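Local coordinates for novel immune-type receptor 11 (Ictalurus punctatus, PDB 2QTE), which probably acts as a cell-surface immune receptor of the NITR family, its extracellular immunoglobulin V-type domain mediating allogeneic recognition in a bony fish, at residues H7-T10 with N16-M19; W34-F39 with S65-T70. The protein carries 1 engineered substitution. One frame throughout, in Å; residues are numbered along the deposited sequence.

Contact 1. Residues H7-T10 with N16-M19; sequences HVKT and NVTM
K9 reaches across to V17 and T18 and carries this contact from its side alone, with 109 Å² buried in all. Its CE comes within 3.2 Å of T18 O, a backbone carbonyl. Its CD lies 3.8 Å from V17 CG2, the methyl set anti to the backbone N of V17. The two side chains meet at a slant, methylene against methyl. The amine does less: K9 NZ stays 3.9 Å from T18 O, too far for a hydrogen bond. The chain of K9 bends at chi2 (-142°) and again at chi4 (-97°), and the second bend turns NZ off the line that CE follows to the carbonyl. With an alanine here, the V17 methyl would probably lose its cover on this side and the T18 carbonyl its neighbouring methylene.

Each strand is held by a different partner. Backbone hydrogen bonds tie K9 to R108 and Q110 of strand 100-110. V17 is paired with I80 of strand 76-80 and packs its side chain on it. T18 turns its own side chain away from K9, and its OG1 bonds to N79. The two edge strands of the V-type sandwich therefore meet without backbone pairing. The contact is mixed: one methylene-methyl touch, and a CE methylene next to the amine set against a backbone carbonyl. The sheets are joined here by van der Waals touch, perhaps with a weak attraction between the lysine charge and that carbonyl.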
# COMPACT_ATOMS: atom_id res chain seq x y z
N HIS A 7 -9.33 -8.08 -6.93
CA HIS A 7 -10.69 -8.30 -7.39
C HIS A 7 -11.20 -6.98 -7.97
O HIS A 7 -10.89 -5.95 -7.43
CB HIS A 7 -11.54 -8.68 -6.19
CG HIS A 7 -11.26 -10.06 -5.65
ND1 HIS A 7 -10.63 -10.28 -4.43
CD2 HIS A 7 -11.55 -11.29 -6.15
CE1 HIS A 7 -10.53 -11.58 -4.22
NE2 HIS A 7 -11.08 -12.22 -5.25
N VAL A 8 -11.93 -7.00 -9.09
CA VAL A 8 -12.51 -5.78 -9.63
C VAL A 8 -14.01 -5.80 -9.37
O VAL A 8 -14.68 -6.79 -9.69
CB VAL A 8 -12.21 -5.53 -11.14
CG1 VAL A 8 -12.73 -4.15 -11.56
CG2 VAL A 8 -10.71 -5.63 -11.43
N LYS A 9 -14.52 -4.74 -8.76
CA LYS A 9 -15.94 -4.66 -8.40
C LYS A 9 -16.51 -3.41 -9.02
O LYS A 9 -16.02 -2.30 -8.78
CB LYS A 9 -16.10 -4.63 -6.89
CG LYS A 9 -16.02 -6.01 -6.24
CD LYS A 9 -17.00 -6.19 -5.08
CE LYS A 9 -16.82 -7.55 -4.38
NZ LYS A 9 -17.76 -8.62 -4.84
N THR A 10 -17.52 -3.61 -9.87
CA THR A 10 -18.18 -2.51 -10.56
C THR A 10 -19.55 -2.35 -9.98
O THR A 10 -20.32 -3.29 -9.96
CB THR A 10 -18.31 -2.78 -12.05
OG1 THR A 10 -17.05 -3.21 -12.57
CG2 THR A 10 -18.75 -1.51 -12.77
N ASN A 16 -25.11 -1.66 -2.55
CA ASN A 16 -24.43 -2.16 -1.37
C ASN A 16 -23.30 -3.05 -1.79
O ASN A 16 -23.44 -3.83 -2.73
CB ASN A 16 -25.37 -2.90 -0.40
CG ASN A 16 -26.57 -2.07 -0.05
OD1 ASN A 16 -26.47 -0.85 0.05
ND2 ASN A 16 -27.70 -2.70 0.09
N VAL A 17 -22.16 -2.92 -1.14
CA VAL A 17 -21.03 -3.72 -1.53
C VAL A 17 -20.23 -4.26 -0.34
O VAL A 17 -20.13 -3.62 0.71
CB VAL A 17 -20.12 -2.99 -2.58
CG1 VAL A 17 -19.81 -1.56 -2.17
CG2 VAL A 17 -18.83 -3.79 -2.83
N THR A 18 -19.66 -5.45 -0.53
CA THR A 18 -18.71 -6.06 0.43
C THR A 18 -17.40 -6.44 -0.25
O THR A 18 -17.41 -7.13 -1.25
CB THR A 18 -19.35 -7.27 1.04
OG1 THR A 18 -20.51 -6.83 1.78
CG2 THR A 18 -18.37 -8.02 1.96
N MET A 19 -16.27 -5.94 0.27
CA MET A 19 -14.96 -6.36 -0.23
C MET A 19 -14.35 -7.29 0.82
O MET A 19 -14.32 -6.98 1.99
CB MET A 19 -14.07 -5.16 -0.51
CG MET A 19 -14.72 -4.18 -1.40
SD MET A 19 -13.85 -2.65 -1.71
CE MET A 19 -14.41 -1.59 -0.35

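Contact 2. Residues W34-F39 with S65-T70; sequences WYRQSF and SRFSMT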
# COMPACT_ATOMS: atom_id res chain seq x y z
N TRP A 34 -7.24 -2.65 6.75
CA TRP A 34 -7.51 -2.39 5.37
C TRP A 34 -6.90 -1.04 5.09
O TRP A 34 -6.96 -0.14 5.92
CB TRP A 34 -9.03 -2.29 5.14
CG TRP A 34 -9.76 -3.57 4.88
CD1 TRP A 34 -10.45 -4.32 5.77
CD2 TRP A 34 -9.87 -4.24 3.60
NE1 TRP A 34 -10.99 -5.44 5.14
CE2 TRP A 34 -10.64 -5.41 3.81
CE3 TRP A 34 -9.40 -3.97 2.32
CZ2 TRP A 34 -10.96 -6.27 2.79
CZ3 TRP A 34 -9.70 -4.84 1.30
CH2 TRP A 34 -10.45 -5.99 1.54
N TYR A 35 -6.27 -0.90 3.93
CA TYR A 35 -5.71 0.39 3.56
C TYR A 35 -6.51 0.82 2.38
O TYR A 35 -6.96 -0.02 1.65
CB TYR A 35 -4.23 0.25 3.16
CG TYR A 35 -3.40 0.03 4.37
CD1 TYR A 35 -3.49 -1.18 5.09
CD2 TYR A 35 -2.57 1.01 4.85
CE1 TYR A 35 -2.75 -1.37 6.23
CE2 TYR A 35 -1.84 0.83 6.00
CZ TYR A 35 -1.95 -0.37 6.67
OH TYR A 35 -1.23 -0.54 7.80
N ARG A 36 -6.63 2.12 2.16
CA ARG A 36 -7.43 2.63 1.07
C ARG A 36 -6.57 3.60 0.26
O ARG A 36 -5.88 4.45 0.85
CB ARG A 36 -8.63 3.36 1.67
CG ARG A 36 -9.54 4.05 0.69
CD ARG A 36 -10.65 4.83 1.48
NE ARG A 36 -11.53 5.54 0.54
CZ ARG A 36 -12.69 6.11 0.88
NH1 ARG A 36 -13.09 6.07 2.14
NH2 ARG A 36 -13.44 6.75 -0.04
N GLN A 37 -6.62 3.49 -1.09
CA GLN A 37 -5.91 4.43 -1.93
C GLN A 37 -6.91 5.03 -2.89
O GLN A 37 -7.42 4.31 -3.74
CB GLN A 37 -4.84 3.72 -2.77
CG GLN A 37 -3.93 4.70 -3.53
CD GLN A 37 -3.25 4.09 -4.72
OE1 GLN A 37 -3.44 2.91 -4.99
NE2 GLN A 37 -2.47 4.90 -5.45
N SER A 38 -7.13 6.34 -2.82
CA SER A 38 -7.89 6.97 -3.89
C SER A 38 -6.97 7.13 -5.10
O SER A 38 -5.74 7.23 -4.95
CB SER A 38 -8.41 8.34 -3.45
OG SER A 38 -9.30 8.18 -2.35
N PHE A 39 -7.55 7.21 -6.30
CA PHE A 39 -6.72 7.40 -7.48
C PHE A 39 -5.75 8.60 -7.40
O PHE A 39 -6.14 9.71 -7.01
CB PHE A 39 -7.59 7.49 -8.73
CG PHE A 39 -6.83 7.29 -10.00
CD1 PHE A 39 -6.31 8.38 -10.69
CD2 PHE A 39 -6.61 6.01 -10.50
CE1 PHE A 39 -5.58 8.20 -11.85
CE2 PHE A 39 -5.89 5.81 -11.68
CZ PHE A 39 -5.38 6.94 -12.36
N SER A 65 -20.69 6.68 8.41
CA SER A 65 -21.34 5.51 8.97
C SER A 65 -21.94 4.60 7.90
O SER A 65 -22.65 3.65 8.24
CB SER A 65 -22.39 5.98 9.97
OG SER A 65 -21.70 6.31 11.17
N ARG A 66 -21.65 4.88 6.61
CA ARG A 66 -22.00 3.93 5.52
C ARG A 66 -21.12 2.67 5.55
O ARG A 66 -21.57 1.63 5.10
CB ARG A 66 -21.95 4.58 4.13
CG ARG A 66 -23.17 5.56 3.85
CD ARG A 66 -23.00 6.40 2.56
NE ARG A 66 -21.63 6.83 2.49
CZ ARG A 66 -20.77 6.42 1.57
NH1 ARG A 66 -19.50 6.84 1.64
NH2 ARG A 66 -21.18 5.62 0.58
N PHE A 67 -19.88 2.80 6.06
CA PHE A 67 -18.94 1.69 6.16
C PHE A 67 -19.14 0.90 7.44
O PHE A 67 -19.46 1.47 8.49
CB PHE A 67 -17.48 2.17 6.09
CG PHE A 67 -17.10 2.74 4.72
CD1 PHE A 67 -17.63 3.96 4.28
CD2 PHE A 67 -16.23 2.08 3.90
CE1 PHE A 67 -17.28 4.50 2.98
CE2 PHE A 67 -15.86 2.59 2.63
CZ PHE A 67 -16.38 3.79 2.17
N SER A 68 -18.89 -0.40 7.35
CA SER A 68 -18.92 -1.31 8.50
C SER A 68 -18.04 -2.46 8.10
O SER A 68 -17.45 -2.45 7.02
CB SER A 68 -20.32 -1.83 8.81
OG SER A 68 -20.91 -2.48 7.71
N MET A 69 -17.90 -3.43 8.98
CA MET A 69 -17.16 -4.64 8.67
C MET A 69 -17.88 -5.83 9.24
O MET A 69 -18.67 -5.72 10.17
CB MET A 69 -15.76 -4.58 9.27
CG MET A 69 -14.83 -3.57 8.67
SD MET A 69 -13.07 -3.87 8.95
CE MET A 69 -12.92 -5.26 7.86
N THR A 70 -17.60 -6.98 8.64
CA THR A 70 -17.94 -8.27 9.19
C THR A 70 -16.63 -8.89 9.66
O THR A 70 -15.75 -9.21 8.85
CB THR A 70 -18.62 -9.07 8.11
OG1 THR A 70 -19.82 -8.37 7.74
CG2 THR A 70 -18.98 -10.51 8.58
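The buried core of the V-type β-sandwich is the setting here, where W34 and R36 of one sheet face M69 and F67 of the other. M69 meets the tryptophan at the ring edge, near its plane. Its methyl carbon CE lies 3.3 Å from W34 NE1 and 3.4 Å from W34 CD1. The sulfur follows obliquely, with M69 SD 5.2 Å from the centroid of the five-membered ring of W34, a Met-aromatic contact. The bend at chi3 of M69 (72°) folds CE back onto the indole edge. W34 NE1 itself is satisfied by F76 O, and F76 also lays its ring nearly parallel to the indole. That bond and the F76 ring are likely to limit the turn of the indole.

Further along, R36 runs extended from CG to NE and brings NH1 to 4.0 Å from F67 CZ. The guanidinium and phenyl planes are 30° apart. F46 and F62 meet the F67 ring edge-to-face, and R36 NH2 makes a weak hydrogen bond to D86 O. W34 also packs on C21, half of the disulfide with C93. A tryptophan packed against the intersheet disulfide is a hallmark of the immunoglobulin fold.

In the fold
Contacts 1 and 2 lie in series along the chain: 7-10 with 16-19 closes before 34-39 with 65-70 opens. Their centres are about 11 Å apart. Both join the same two sheets of one V-type domain. Strands 7-10 and 32-37 belong to the six-stranded mixed sheet, strands 17-19 and 67-71 to the three-stranded antiparallel one. Contact 1 bridges edge strands, its centre about 11 Å from the centre of the chain; that of contact 2 is about 5 Å from it. They touch where M19 O packs 3.5 Å from W34 CZ2. The sandwich is joined both at its margin and in its core. Y35 and Q37 of 34-39 instead hydrogen-bond to I101 and E90 of the second subunit.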